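Local structure of internalin C2 (Listeria monocytogenes serotype 4b str. F2365, 4FHO) at residues L98-K104 / D119-I125; V106-A110 / P130-L134; V139-N145 / Y161-N167; T157-L162 / K180-R185; L197-L203 / L222-F226. The protein probably serves in adhesion to or invasion of host cells, presenting a curved leucine-rich repeat surface suited to protein recognition, as in other internalins. All blocks are in the same frame, centred on the assembly; numbering follows the deposited sequence.

Interaction 1 of 5, residues L98-K104 / D119-I125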
# COMPACT_ATOMS: atom_id res chain seq x y z
N LEU A 98 -4.98 0.79 -2.12
CA LEU A 98 -5.18 1.48 -3.39
C LEU A 98 -5.11 0.58 -4.61
O LEU A 98 -5.06 1.08 -5.75
CB LEU A 98 -4.16 2.61 -3.49
CG LEU A 98 -4.35 3.78 -2.53
CD1 LEU A 98 -3.16 4.71 -2.66
CD2 LEU A 98 -5.66 4.51 -2.84
N SER A 99 -5.14 -0.74 -4.38
CA SER A 99 -5.11 -1.77 -5.43
C SER A 99 -6.08 -1.50 -6.61
O SER A 99 -7.24 -1.18 -6.38
CB SER A 99 -5.44 -3.14 -4.80
OG SER A 99 -5.69 -4.14 -5.79
N GLY A 100 -5.60 -1.64 -7.84
CA GLY A 100 -6.42 -1.46 -9.05
C GLY A 100 -6.59 -0.04 -9.57
O GLY A 100 -7.10 0.13 -10.67
N ASN A 101 -6.16 0.98 -8.81
CA ASN A 101 -6.30 2.37 -9.22
C ASN A 101 -5.20 2.75 -10.19
O ASN A 101 -4.06 2.37 -9.98
CB ASN A 101 -6.27 3.33 -8.01
CG ASN A 101 -7.55 3.28 -7.20
OD1 ASN A 101 -8.54 3.91 -7.55
ND2 ASN A 101 -7.53 2.52 -6.10
N PRO A 102 -5.51 3.54 -11.24
CA PRO A 102 -4.48 3.92 -12.23
C PRO A 102 -3.56 5.03 -11.69
O PRO A 102 -3.58 6.15 -12.20
CB PRO A 102 -5.34 4.41 -13.41
CG PRO A 102 -6.50 5.03 -12.75
CD PRO A 102 -6.82 4.10 -11.61
N LEU A 103 -2.76 4.72 -10.68
CA LEU A 103 -1.92 5.72 -9.99
C LEU A 103 -0.75 6.24 -10.83
O LEU A 103 -0.51 7.43 -10.85
CB LEU A 103 -1.40 5.20 -8.66
CG LEU A 103 -2.44 4.69 -7.67
CD1 LEU A 103 -1.69 4.10 -6.48
CD2 LEU A 103 -3.43 5.76 -7.24
N LYS A 104 -0.02 5.32 -11.48
CA LYS A 104 1.13 5.58 -12.34
C LYS A 104 2.41 5.90 -11.57
O LYS A 104 3.47 5.45 -11.95
CB LYS A 104 0.87 6.66 -13.42
CG LYS A 104 -0.34 6.38 -14.31
CD LYS A 104 0.01 5.67 -15.62
CE LYS A 104 -0.85 6.14 -16.78
NZ LYS A 104 -2.25 5.69 -16.57
N ASP A 119 -1.16 -1.39 0.11
CA ASP A 119 -1.49 -2.23 -1.05
C ASP A 119 -1.50 -1.40 -2.33
O ASP A 119 -2.42 -0.61 -2.57
CB ASP A 119 -2.83 -2.95 -0.86
CG ASP A 119 -3.12 -4.00 -1.93
OD1 ASP A 119 -2.43 -4.11 -2.97
OD2 ASP A 119 -4.09 -4.74 -1.72
N LEU A 120 -0.49 -1.64 -3.17
CA LEU A 120 -0.32 -0.98 -4.46
C LEU A 120 -0.38 -1.97 -5.65
O LEU A 120 0.16 -1.69 -6.73
CB LEU A 120 0.98 -0.16 -4.47
CG LEU A 120 1.06 0.97 -3.44
CD1 LEU A 120 2.50 1.48 -3.41
CD2 LEU A 120 0.04 2.08 -3.70
N THR A 121 -1.09 -3.09 -5.45
CA THR A 121 -1.35 -4.08 -6.49
C THR A 121 -2.03 -3.44 -7.72
O THR A 121 -2.97 -2.72 -7.55
CB THR A 121 -2.22 -5.23 -5.95
OG1 THR A 121 -1.58 -5.82 -4.80
CG2 THR A 121 -2.48 -6.29 -7.04
N SER A 122 -1.50 -3.67 -8.92
CA SER A 122 -2.13 -3.22 -10.18
C SER A 122 -2.40 -1.72 -10.20
O SER A 122 -3.53 -1.30 -10.39
CB SER A 122 -3.44 -4.01 -10.45
OG SER A 122 -3.21 -5.39 -10.42
N THR A 123 -1.37 -0.93 -9.87
CA THR A 123 -1.47 0.54 -9.86
C THR A 123 -0.71 1.21 -11.00
O THR A 123 -0.60 2.44 -11.03
CB THR A 123 -1.12 1.12 -8.48
OG1 THR A 123 0.18 0.69 -8.07
CG2 THR A 123 -2.18 0.63 -7.45
N GLN A 124 -0.25 0.41 -11.96
CA GLN A 124 0.53 0.87 -13.12
C GLN A 124 1.78 1.64 -12.72
O GLN A 124 2.18 2.56 -13.43
CB GLN A 124 -0.34 1.72 -14.07
CG GLN A 124 -1.62 1.05 -14.52
CD GLN A 124 -2.51 1.93 -15.39
OE1 GLN A 124 -2.03 2.82 -16.08
NE2 GLN A 124 -3.78 1.67 -15.35
N ILE A 125 2.41 1.26 -11.61
CA ILE A 125 3.66 1.90 -11.16
C ILE A 125 4.87 1.16 -11.74
O ILE A 125 4.83 -0.05 -12.01
CB ILE A 125 3.73 2.10 -9.61
CG1 ILE A 125 3.72 0.78 -8.82
CG2 ILE A 125 2.57 3.00 -9.16
CD1 ILE A 125 3.79 0.97 -7.31
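Thr123 meets Leu103 through a methyl placed by its first torsion: with chi1 at 56°, OG1 sits between the backbone N and the carbonyl carbon, where it donates to Leu120 O of its own turn, and CG2 is left to face the 98-104 loop. CG2 lies 3.6 Å from Leu103 CD1 and also touches Leu98 O. Lys104 folds back by a different route: bends at chi2, chi3 and chi4 carry its amine alongside the extended chain of Gln124, where NZ donates to OE1 at 2.9 Å, tilted from the amide carbonyl plane.

The backbones are joined at intervals. Leu98 N bonds Asp119 O, Gly100 N reaches Thr121 O at 2.9 Å, and Lys104 N bonds Thr123 O. Between them, Thr123 CA makes a C-H...O contact with Asn101 O at 3.2 Å. Asp119 steadies its own loop, 119-125, through an Asx turn, its OD1 accepting from both Thr121 N and Thr121 OG1.

Such stacked turns are characteristic of a leucine-rich repeat coil. Asn101 continues the stacking backward, giving ND2 to Leu76 O as well as to Leu98 O, while Asn145 does the same for Leu120 O from the following coil. The contact thus lies where the chain leaves strands 95-97 and 117-119, with strand 139-141 flanking Asp119 and Thr121 through Tyr141.

Interaction 2 of 5, residues V106-A110 / P130-L134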
# COMPACT_ATOMS: atom_id res chain seq x y z
N VAL A 106 3.53 6.88 -7.10
CA VAL A 106 3.08 7.09 -5.71
C VAL A 106 3.92 8.16 -4.98
O VAL A 106 4.16 8.05 -3.78
CB VAL A 106 3.02 5.74 -4.96
CG1 VAL A 106 1.95 4.86 -5.59
CG2 VAL A 106 4.38 5.06 -4.94
N SER A 107 4.33 9.21 -5.70
CA SER A 107 5.12 10.32 -5.11
C SER A 107 4.40 10.96 -3.92
O SER A 107 5.03 11.26 -2.91
CB SER A 107 5.43 11.40 -6.16
OG SER A 107 6.22 10.85 -7.20
N ALA A 108 3.08 11.09 -4.03
CA ALA A 108 2.27 11.74 -3.00
C ALA A 108 2.22 11.04 -1.64
O ALA A 108 1.78 11.67 -0.68
CB ALA A 108 0.84 11.98 -3.52
N ILE A 109 2.64 9.78 -1.53
CA ILE A 109 2.61 9.08 -0.24
C ILE A 109 3.93 9.07 0.53
O ILE A 109 3.97 8.55 1.66
CB ILE A 109 2.03 7.64 -0.35
CG1 ILE A 109 2.96 6.67 -1.07
CG2 ILE A 109 0.68 7.68 -1.05
CD1 ILE A 109 2.64 5.23 -0.76
N ALA A 110 5.00 9.65 -0.04
CA ALA A 110 6.35 9.61 0.56
C ALA A 110 6.45 10.18 1.99
O ALA A 110 7.29 9.73 2.76
CB ALA A 110 7.39 10.26 -0.36
N PRO A 130 9.50 6.54 -3.83
CA PRO A 130 8.78 7.24 -2.75
C PRO A 130 8.50 6.45 -1.47
O PRO A 130 8.22 7.06 -0.45
CB PRO A 130 7.46 7.64 -3.44
CG PRO A 130 7.84 7.80 -4.87
CD PRO A 130 8.71 6.59 -5.07
N LEU A 131 8.59 5.13 -1.51
CA LEU A 131 8.35 4.31 -0.32
C LEU A 131 9.53 4.27 0.67
O LEU A 131 9.33 3.87 1.82
CB LEU A 131 7.92 2.87 -0.72
CG LEU A 131 6.81 2.71 -1.78
CD1 LEU A 131 6.33 1.26 -1.84
CD2 LEU A 131 5.63 3.65 -1.55
N ALA A 132 10.73 4.70 0.27
CA ALA A 132 11.94 4.57 1.13
C ALA A 132 11.85 5.18 2.53
O ALA A 132 12.51 4.69 3.45
CB ALA A 132 13.18 5.08 0.42
N GLY A 133 11.03 6.22 2.69
CA GLY A 133 10.78 6.88 3.99
C GLY A 133 9.70 6.27 4.88
O GLY A 133 9.50 6.73 6.02
N LEU A 134 9.02 5.25 4.38
CA LEU A 134 7.90 4.59 5.08
C LEU A 134 8.46 3.50 6.00
O LEU A 134 8.22 2.30 5.80
CB LEU A 134 6.88 4.05 4.08
CG LEU A 134 6.36 5.05 3.05
CD1 LEU A 134 5.20 4.43 2.28
CD2 LEU A 134 5.94 6.37 3.66
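Ile109 drives its CD1 methyl against Leu131 CD2 at 3.5 Å, tighter than an ordinary van der Waals contact. The isoleucine reaches that far because CG1 stands between its backbone N and carbonyl carbon (chi1 71°) and the chain then extends to CD1. Leu131 starts away from the 106-110 segment, but chi1 of -49° turns the branch back, and CD2 touches both Ile109 and Val106, whose CG2 lies 3.9 Å off. Leu134 approaches differently: its side chain runs at about a right angle to that of Ile109, with CD1 4.1 Å from Ile109 CD1, while CD2 rests near the carbonyl oxygens of Ile109 and Ala110.

Pro130 fits its ring against the backbone of the other short 3-10 turn. Its CB is 3.3 Å from Val106 O and its CG faces Ser107 CA. On the outer side, Ala110 CB abuts Pro130 O at 3.3 Å, and Ala110 CA makes a C-H...O contact with the same oxygen.

These turns form the convex side of the leucine-rich repeat solenoid, opposite its parallel sheet. Without a conventional hydrogen bond between them, the two turns are held by methyl packing and a single C-H...O contact, so their cohesion rests on shape and burial of apolar groups, with Leu118 joining the same core.

Interaction 3 of 5, residues V139-N145 / Y161-N167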
# COMPACT_ATOMS: atom_id res chain seq x y z
N VAL A 139 3.53 -4.60 6.00
CA VAL A 139 2.89 -5.36 4.93
C VAL A 139 2.88 -4.49 3.66
O VAL A 139 2.33 -3.37 3.65
CB VAL A 139 1.46 -5.78 5.36
CG1 VAL A 139 0.74 -6.60 4.27
CG2 VAL A 139 1.52 -6.60 6.65
N LEU A 140 3.51 -4.99 2.60
CA LEU A 140 3.60 -4.28 1.34
C LEU A 140 3.22 -5.19 0.18
O LEU A 140 3.84 -6.23 0.01
CB LEU A 140 5.01 -3.71 1.15
CG LEU A 140 5.24 -2.86 -0.10
CD1 LEU A 140 4.24 -1.70 -0.25
CD2 LEU A 140 6.67 -2.33 -0.12
N TYR A 141 2.19 -4.80 -0.58
CA TYR A 141 1.83 -5.47 -1.83
C TYR A 141 2.22 -4.60 -3.02
O TYR A 141 1.67 -3.51 -3.20
CB TYR A 141 0.34 -5.79 -1.91
CG TYR A 141 -0.28 -6.51 -0.74
CD1 TYR A 141 -0.73 -5.81 0.39
CD2 TYR A 141 -0.48 -7.90 -0.77
CE1 TYR A 141 -1.33 -6.48 1.47
CE2 TYR A 141 -1.07 -8.58 0.31
CZ TYR A 141 -1.50 -7.86 1.42
OH TYR A 141 -2.09 -8.51 2.48
N LEU A 142 3.11 -5.11 -3.87
CA LEU A 142 3.54 -4.43 -5.09
C LEU A 142 3.26 -5.24 -6.38
O LEU A 142 3.81 -4.93 -7.42
CB LEU A 142 5.04 -4.13 -4.97
CG LEU A 142 5.43 -3.09 -3.91
CD1 LEU A 142 6.95 -2.92 -3.84
CD2 LEU A 142 4.78 -1.73 -4.14
N ASP A 143 2.35 -6.21 -6.30
CA ASP A 143 2.11 -7.18 -7.38
C ASP A 143 1.46 -6.55 -8.59
O ASP A 143 0.73 -5.60 -8.45
CB ASP A 143 1.16 -8.30 -6.92
CG ASP A 143 1.66 -8.98 -5.68
OD1 ASP A 143 2.48 -9.90 -5.79
OD2 ASP A 143 1.27 -8.52 -4.59
N LEU A 144 1.75 -7.11 -9.77
CA LEU A 144 1.04 -6.75 -11.02
C LEU A 144 1.31 -5.28 -11.45
O LEU A 144 0.41 -4.55 -11.83
CB LEU A 144 -0.46 -7.08 -10.92
CG LEU A 144 -0.81 -8.56 -10.63
CD1 LEU A 144 -2.18 -8.73 -9.97
CD2 LEU A 144 -0.75 -9.28 -11.96
N ASN A 145 2.57 -4.89 -11.35
CA ASN A 145 3.07 -3.60 -11.80
C ASN A 145 4.20 -3.86 -12.81
O ASN A 145 4.27 -4.94 -13.40
CB ASN A 145 3.45 -2.79 -10.55
CG ASN A 145 2.23 -2.32 -9.78
OD1 ASN A 145 1.40 -1.63 -10.32
ND2 ASN A 145 2.11 -2.72 -8.53
N TYR A 161 5.77 -8.96 5.54
CA TYR A 161 5.10 -9.53 4.34
C TYR A 161 5.41 -8.65 3.15
O TYR A 161 5.06 -7.46 3.17
CB TYR A 161 3.60 -9.60 4.59
CG TYR A 161 2.79 -10.31 3.52
CD1 TYR A 161 2.47 -9.67 2.32
CD2 TYR A 161 2.30 -11.61 3.72
CE1 TYR A 161 1.72 -10.30 1.34
CE2 TYR A 161 1.54 -12.25 2.74
CZ TYR A 161 1.26 -11.58 1.55
OH TYR A 161 0.51 -12.16 0.55
N LEU A 162 6.07 -9.21 2.14
CA LEU A 162 6.38 -8.50 0.89
C LEU A 162 5.89 -9.33 -0.29
O LEU A 162 6.31 -10.46 -0.46
CB LEU A 162 7.88 -8.24 0.75
CG LEU A 162 8.40 -7.53 -0.52
CD1 LEU A 162 7.70 -6.19 -0.76
CD2 LEU A 162 9.91 -7.34 -0.50
N SER A 163 5.03 -8.73 -1.11
CA SER A 163 4.51 -9.37 -2.30
C SER A 163 4.91 -8.53 -3.51
O SER A 163 4.49 -7.38 -3.63
CB SER A 163 3.00 -9.48 -2.15
OG SER A 163 2.48 -10.36 -3.10
N ILE A 164 5.71 -9.12 -4.40
CA ILE A 164 6.26 -8.46 -5.59
C ILE A 164 6.06 -9.28 -6.87
O ILE A 164 6.75 -9.06 -7.87
CB ILE A 164 7.76 -8.12 -5.40
CG1 ILE A 164 8.58 -9.36 -5.05
CG2 ILE A 164 7.93 -7.03 -4.34
CD1 ILE A 164 10.08 -9.17 -5.22
N GLY A 165 5.08 -10.18 -6.88
CA GLY A 165 4.79 -11.04 -8.03
C GLY A 165 4.34 -10.28 -9.26
O GLY A 165 3.82 -9.18 -9.14
N ASN A 166 4.60 -10.82 -10.45
CA ASN A 166 4.26 -10.18 -11.73
C ASN A 166 4.85 -8.77 -11.86
O ASN A 166 4.13 -7.79 -11.97
CB ASN A 166 2.73 -10.18 -11.96
CG ASN A 166 2.15 -11.58 -11.98
OD1 ASN A 166 2.18 -12.24 -13.01
ND2 ASN A 166 1.63 -12.02 -10.86
N ASN A 167 6.17 -8.70 -11.71
CA ASN A 167 6.93 -7.48 -11.96
C ASN A 167 8.11 -7.86 -12.89
O ASN A 167 8.04 -8.89 -13.56
CB ASN A 167 7.32 -6.85 -10.61
CG ASN A 167 6.21 -6.02 -10.02
OD1 ASN A 167 5.90 -4.96 -10.54
ND2 ASN A 167 5.59 -6.49 -8.93
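Ser163 OG sits 2.7 Å from each carboxylate oxygen of Asp143, between the two. Asp143 OD1 also accepts a weak bond from Gly165 N, and the carboxylate thereby bridges the end of one strand and the turn beyond it. The backbones here are close: strands 139-141 and 161-163 run parallel, 4° apart in direction, and Leu142 N reaches Ser163 O at 2.7 Å. On the buried face Leu140 and Leu162 run alongside each other in the same direction, with Leu140 CD2 4.0 Å from Leu162 CD1.

Two successive coils of the leucine-rich repeat solenoid meet in this way, each giving a short strand to the concave parallel sheet and then turning at an asparagine. Asn167, with chi1 at -82°, turns its amide inward and donates ND2 to Leu142 O (2.8 Å) and to Ile164 O. Asn145 ND2 approaches Leu142 O from the opposite face of the carbonyl and also serves Leu120 O of the preceding coil, so the buried Leu142 oxygen is gripped from both faces.

Away from Ser163 the concave face is more open to solvent. Tyr141 and Tyr161, both partly exposed, meet obliquely there, planes at 52°, touching through Tyr141 CE2 and Tyr161 CE1 at 3.4 Å, while Val139 CG1 packs 4.0 Å from Tyr161 CD1. Beyond the strands, solvent-exposed Leu144 lays CD2 along Asn166 CB at 3.6 Å.

Interaction 4 of 5, residues T157-L162 / K180-R185. With SO4 (sulfate ion), chain C.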
# COMPACT_ATOMS: atom_id res chain seq x y z
N THR A 157 12.99 -2.02 7.38
CA THR A 157 13.41 -3.11 8.28
C THR A 157 12.29 -3.68 9.15
O THR A 157 12.50 -4.71 9.78
CB THR A 157 14.56 -2.65 9.20
OG1 THR A 157 14.13 -1.51 9.95
CG2 THR A 157 15.80 -2.29 8.40
N ASN A 158 11.12 -3.04 9.18
CA ASN A 158 9.92 -3.63 9.83
C ASN A 158 9.05 -4.55 8.94
O ASN A 158 8.04 -5.07 9.41
CB ASN A 158 9.07 -2.52 10.48
CG ASN A 158 9.80 -1.84 11.64
OD1 ASN A 158 10.26 -2.51 12.56
ND2 ASN A 158 9.90 -0.52 11.59
N LEU A 159 9.45 -4.77 7.68
CA LEU A 159 8.64 -5.56 6.74
C LEU A 159 8.57 -7.04 7.17
O LEU A 159 9.60 -7.67 7.38
CB LEU A 159 9.16 -5.45 5.29
CG LEU A 159 8.76 -4.20 4.47
CD1 LEU A 159 9.51 -4.14 3.15
CD2 LEU A 159 7.27 -4.14 4.22
N GLN A 160 7.35 -7.53 7.36
CA GLN A 160 7.04 -8.95 7.63
C GLN A 160 6.51 -9.68 6.38
O GLN A 160 6.74 -10.87 6.23
CB GLN A 160 5.97 -9.05 8.73
CG GLN A 160 6.41 -8.47 10.08
CD GLN A 160 5.33 -8.56 11.14
OE1 GLN A 160 4.57 -9.53 11.20
NE2 GLN A 160 5.25 -7.55 11.99
N TYR A 161 5.77 -8.96 5.54
CA TYR A 161 5.10 -9.53 4.34
C TYR A 161 5.41 -8.65 3.15
O TYR A 161 5.06 -7.46 3.17
CB TYR A 161 3.60 -9.60 4.59
CG TYR A 161 2.79 -10.31 3.52
CD1 TYR A 161 2.47 -9.67 2.32
CD2 TYR A 161 2.30 -11.61 3.72
CE1 TYR A 161 1.72 -10.30 1.34
CE2 TYR A 161 1.54 -12.25 2.74
CZ TYR A 161 1.26 -11.58 1.55
OH TYR A 161 0.51 -12.16 0.55
N LEU A 162 6.07 -9.21 2.14
CA LEU A 162 6.38 -8.50 0.89
C LEU A 162 5.89 -9.33 -0.29
O LEU A 162 6.31 -10.46 -0.46
CB LEU A 162 7.88 -8.24 0.75
CG LEU A 162 8.40 -7.53 -0.52
CD1 LEU A 162 7.70 -6.19 -0.76
CD2 LEU A 162 9.91 -7.34 -0.50
N LYS A 180 12.88 -9.37 9.54
CA LYS A 180 11.55 -9.78 10.03
C LYS A 180 10.65 -10.48 9.00
O LYS A 180 9.57 -10.93 9.37
CB LYS A 180 10.82 -8.58 10.65
CG LYS A 180 11.55 -7.96 11.83
CD LYS A 180 10.71 -6.86 12.45
CE LYS A 180 11.46 -6.15 13.56
NZ LYS A 180 10.70 -4.94 13.99
N LEU A 181 11.08 -10.57 7.73
CA LEU A 181 10.23 -11.15 6.67
C LEU A 181 9.88 -12.62 6.92
O LEU A 181 10.79 -13.46 7.04
CB LEU A 181 10.86 -11.06 5.27
CG LEU A 181 10.76 -9.77 4.46
CD1 LEU A 181 11.47 -10.00 3.14
CD2 LEU A 181 9.32 -9.33 4.24
N THR A 182 8.59 -12.92 6.99
CA THR A 182 8.07 -14.29 7.02
C THR A 182 7.49 -14.76 5.67
O THR A 182 7.47 -15.97 5.42
CB THR A 182 7.03 -14.48 8.14
OG1 THR A 182 6.05 -13.44 8.07
CG2 THR A 182 7.71 -14.44 9.50
N THR A 183 7.02 -13.83 4.82
CA THR A 183 6.50 -14.16 3.50
C THR A 183 7.15 -13.30 2.43
O THR A 183 7.15 -12.06 2.53
CB THR A 183 4.98 -14.01 3.44
OG1 THR A 183 4.38 -14.86 4.43
CG2 THR A 183 4.43 -14.36 2.05
N LEU A 184 7.72 -13.96 1.41
CA LEU A 184 8.15 -13.31 0.19
C LEU A 184 7.42 -14.00 -0.94
O LEU A 184 7.66 -15.17 -1.20
CB LEU A 184 9.66 -13.40 -0.04
CG LEU A 184 10.17 -12.78 -1.35
CD1 LEU A 184 9.88 -11.28 -1.40
CD2 LEU A 184 11.65 -13.03 -1.56
N ARG A 185 6.55 -13.26 -1.63
CA ARG A 185 5.86 -13.76 -2.81
C ARG A 185 6.40 -13.02 -4.02
O ARG A 185 6.24 -11.80 -4.11
CB ARG A 185 4.37 -13.56 -2.66
CG ARG A 185 3.76 -14.53 -1.66
CD ARG A 185 2.27 -14.32 -1.62
NE ARG A 185 1.62 -15.32 -0.79
CZ ARG A 185 0.31 -15.48 -0.68
NH1 ARG A 185 -0.55 -14.68 -1.34
NH2 ARG A 185 -0.16 -16.42 0.11
S SO4 C . -3.96 -15.29 -0.47
O1 SO4 C . -4.51 -16.51 -1.11
O2 SO4 C . -3.38 -14.41 -1.51
O3 SO4 C . -5.02 -14.55 0.26
O4 SO4 C . -2.90 -15.69 0.49
O HOH W 1 12.20 -6.85 8.14
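Tyr161 and Leu162 pair in parallel register with Thr183 and Leu184, extending the concave sheet of the leucine-rich repeat solenoid by one strand. Leu162 N donates to Thr183 O, and Arg185 N returns a bond to Leu162 O at 3.0 Å. Just before the strands the carbonyl of Gln160 takes three donors: Thr182 N at 2.9 Å on a lone pair, Thr183 N nearly in line with the carbonyl, and Thr182 OG1 from above its plane. The hydroxyl can join them because chi1 of 50° sets OG1 between the backbone N and carbonyl carbon. Further back, a water donates to Thr157 O and Leu159 O and accepts from Lys180 N, linking the two loops.

In the buried interior, Leu181 CD2 wedges between Leu159 CB and Leu162 CB, 3.9 Å from the latter, while Leu184 CD1 packs on Leu162 CD2. At the exposed end Lys180 stretches out fully alongside Asn158, and NZ donates to OD1 at 2.9 Å in the plane of the amide carbonyl; Asn158 ND2 is turned to Ser135 O of the preceding coil.

On the concave face Thr183 lies beside the Tyr161 ring, CG2 3.6 Å from CE2. Arg185 reaches past the ring, its guanidinium plane 56° from that of the tyrosine and held at NE by a salt bridge to Glu205. A sulfate, probably from the crystallisation liquor, sits at the guanidinium edge, where Arg185 NH1 donates to its O2 at 2.8 Å and NH2 to its O4, while Tyr161 OH lies over one face of the group.

Interaction 5 of 5, residues L197-L203 / L222-F226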
# COMPACT_ATOMS: atom_id res chain seq x y z
N LEU A 197 18.40 -14.33 0.24
CA LEU A 197 17.40 -14.95 1.12
C LEU A 197 18.02 -15.74 2.28
O LEU A 197 17.35 -15.95 3.28
CB LEU A 197 16.41 -15.81 0.32
CG LEU A 197 15.68 -15.15 -0.89
CD1 LEU A 197 14.57 -16.06 -1.40
CD2 LEU A 197 15.13 -13.77 -0.60
N ALA A 198 19.30 -16.13 2.17
CA ALA A 198 20.02 -16.84 3.25
C ALA A 198 20.16 -16.05 4.57
O ALA A 198 20.26 -16.66 5.63
CB ALA A 198 21.40 -17.29 2.78
N SER A 199 20.16 -14.72 4.48
CA SER A 199 20.17 -13.83 5.67
C SER A 199 18.76 -13.43 6.16
O SER A 199 18.65 -12.52 6.98
CB SER A 199 21.04 -12.59 5.38
OG SER A 199 20.46 -11.78 4.38
N LEU A 200 17.71 -14.11 5.68
CA LEU A 200 16.33 -13.90 6.13
C LEU A 200 15.87 -15.16 6.90
O LEU A 200 15.21 -16.03 6.32
CB LEU A 200 15.43 -13.60 4.92
CG LEU A 200 15.85 -12.41 4.05
CD1 LEU A 200 14.88 -12.21 2.89
CD2 LEU A 200 15.96 -11.13 4.86
N PRO A 201 16.23 -15.26 8.20
CA PRO A 201 15.99 -16.51 8.95
C PRO A 201 14.53 -16.86 9.29
O PRO A 201 14.23 -18.03 9.56
CB PRO A 201 16.82 -16.32 10.22
CG PRO A 201 16.85 -14.84 10.42
CD PRO A 201 16.97 -14.29 9.04
N ASN A 202 13.63 -15.87 9.28
CA ASN A 202 12.25 -16.08 9.68
C ASN A 202 11.30 -16.45 8.53
O ASN A 202 10.11 -16.59 8.77
CB ASN A 202 11.75 -14.87 10.48
CG ASN A 202 12.58 -14.62 11.73
OD1 ASN A 202 12.54 -15.40 12.67
ND2 ASN A 202 13.37 -13.55 11.73
N LEU A 203 11.83 -16.63 7.31
CA LEU A 203 11.02 -16.95 6.12
C LEU A 203 10.27 -18.27 6.32
O LEU A 203 10.88 -19.31 6.63
CB LEU A 203 11.85 -17.02 4.83
CG LEU A 203 12.25 -15.72 4.13
CD1 LEU A 203 13.23 -16.05 3.02
CD2 LEU A 203 11.02 -15.01 3.58
N LEU A 222 17.72 -22.19 6.10
CA LEU A 222 16.51 -21.54 6.62
C LEU A 222 15.62 -22.60 7.26
O LEU A 222 15.11 -23.48 6.57
CB LEU A 222 15.77 -20.82 5.50
CG LEU A 222 16.52 -19.70 4.79
CD1 LEU A 222 15.62 -19.12 3.72
CD2 LEU A 222 17.01 -18.62 5.75
N SER A 223 15.47 -22.52 8.58
CA SER A 223 14.87 -23.59 9.39
C SER A 223 13.38 -23.41 9.71
O SER A 223 12.78 -24.33 10.23
CB SER A 223 15.66 -23.80 10.69
OG SER A 223 15.61 -22.66 11.53
N ASN A 224 12.80 -22.24 9.41
CA ASN A 224 11.35 -22.00 9.61
C ASN A 224 10.50 -22.14 8.33
O ASN A 224 9.31 -21.84 8.34
CB ASN A 224 11.12 -20.63 10.26
CG ASN A 224 11.84 -20.48 11.59
OD1 ASN A 224 11.57 -21.21 12.53
ND2 ASN A 224 12.77 -19.53 11.66
N LEU A 225 11.09 -22.68 7.27
CA LEU A 225 10.54 -22.65 5.92
C LEU A 225 9.46 -23.73 5.83
O LEU A 225 9.75 -24.91 6.06
CB LEU A 225 11.67 -22.88 4.91
CG LEU A 225 11.73 -22.33 3.49
CD1 LEU A 225 11.37 -20.86 3.43
CD2 LEU A 225 13.13 -22.58 2.94
N PHE A 226 8.21 -23.34 5.56
CA PHE A 226 7.13 -24.29 5.27
C PHE A 226 7.07 -24.65 3.79
O PHE A 226 6.83 -25.81 3.48
CB PHE A 226 5.75 -23.80 5.76
CG PHE A 226 4.64 -24.78 5.47
CD1 PHE A 226 4.49 -25.94 6.25
CD2 PHE A 226 3.77 -24.59 4.38
CE1 PHE A 226 3.49 -26.86 5.98
CE2 PHE A 226 2.77 -25.52 4.11
CZ PHE A 226 2.62 -26.65 4.90
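Leu222, Leu203 and Asn224 carry most of the buried surface where the 197-203 and 222-226 loops meet. Leu222 inserts its forked end into the bend of the first loop: CD2 lies 3.2 Å from Leu200 O, and CD1 faces Leu197 O while touching Leu203 CD1 at 4.0 Å. The fork is placed by chi1 of -61°, which sets CG beside the backbone N, and by chi2 near 180°, which stretches CD1 out and leaves CD2 to branch toward Leu200 O. Leucine methyls thus rest against carbonyl oxygens of the turn, a packing of apolar groups against polar backbone.

Leu203, the last residue of a type I turn that begins at Leu200, crosses Leu222 obliquely. Its CB also meets Leu225 CD1 at 4.1 Å, and its carbonyl oxygen lies 3.4 Å from Leu225 CA in a C-H...O contact. Asn224 supplies the one conventional hydrogen bond between the segments. Its ND2 donates to Pro201 O at 3.0 Å, close to its own amide plane but tilted 30° from that of the carbonyl. This bond ties the exposed side, whereas the backbone N of Asn224 is buried here without a partner in the model.

Leu200-Leu203 and Leu222-Leu225 hold corresponding places in successive leucine-rich repeat coils. They lead into strands 205-207 and 227-229, the last two of the parallel sheet, and Leu197 and Leu225 both pack on Val206 of strand 205-207.

Overall arrangement
From the N-terminal side, interactions 1 and 2 join the same two coils, 1 closing the loop that leads into strand 117-119 and 2, on the convex turns, a loop spanning that strand; their segments alternate along the chain, and they touch through Leu120 and Val106. Interaction 3 follows in series, closing the loop between strands 139-141 and 161-163, and meets interaction 1 through Asn145 and interaction 2 through Leu131. Interaction 4 crosses interaction 3, sharing Tyr161 and Leu162, and closes the loop from strand 161-163 to 183-185. Interaction 5, towards the C-terminal end, closes a loop spanning strand 205-207 and packs on interaction 4 through Leu197 and Leu184. None is nested within another.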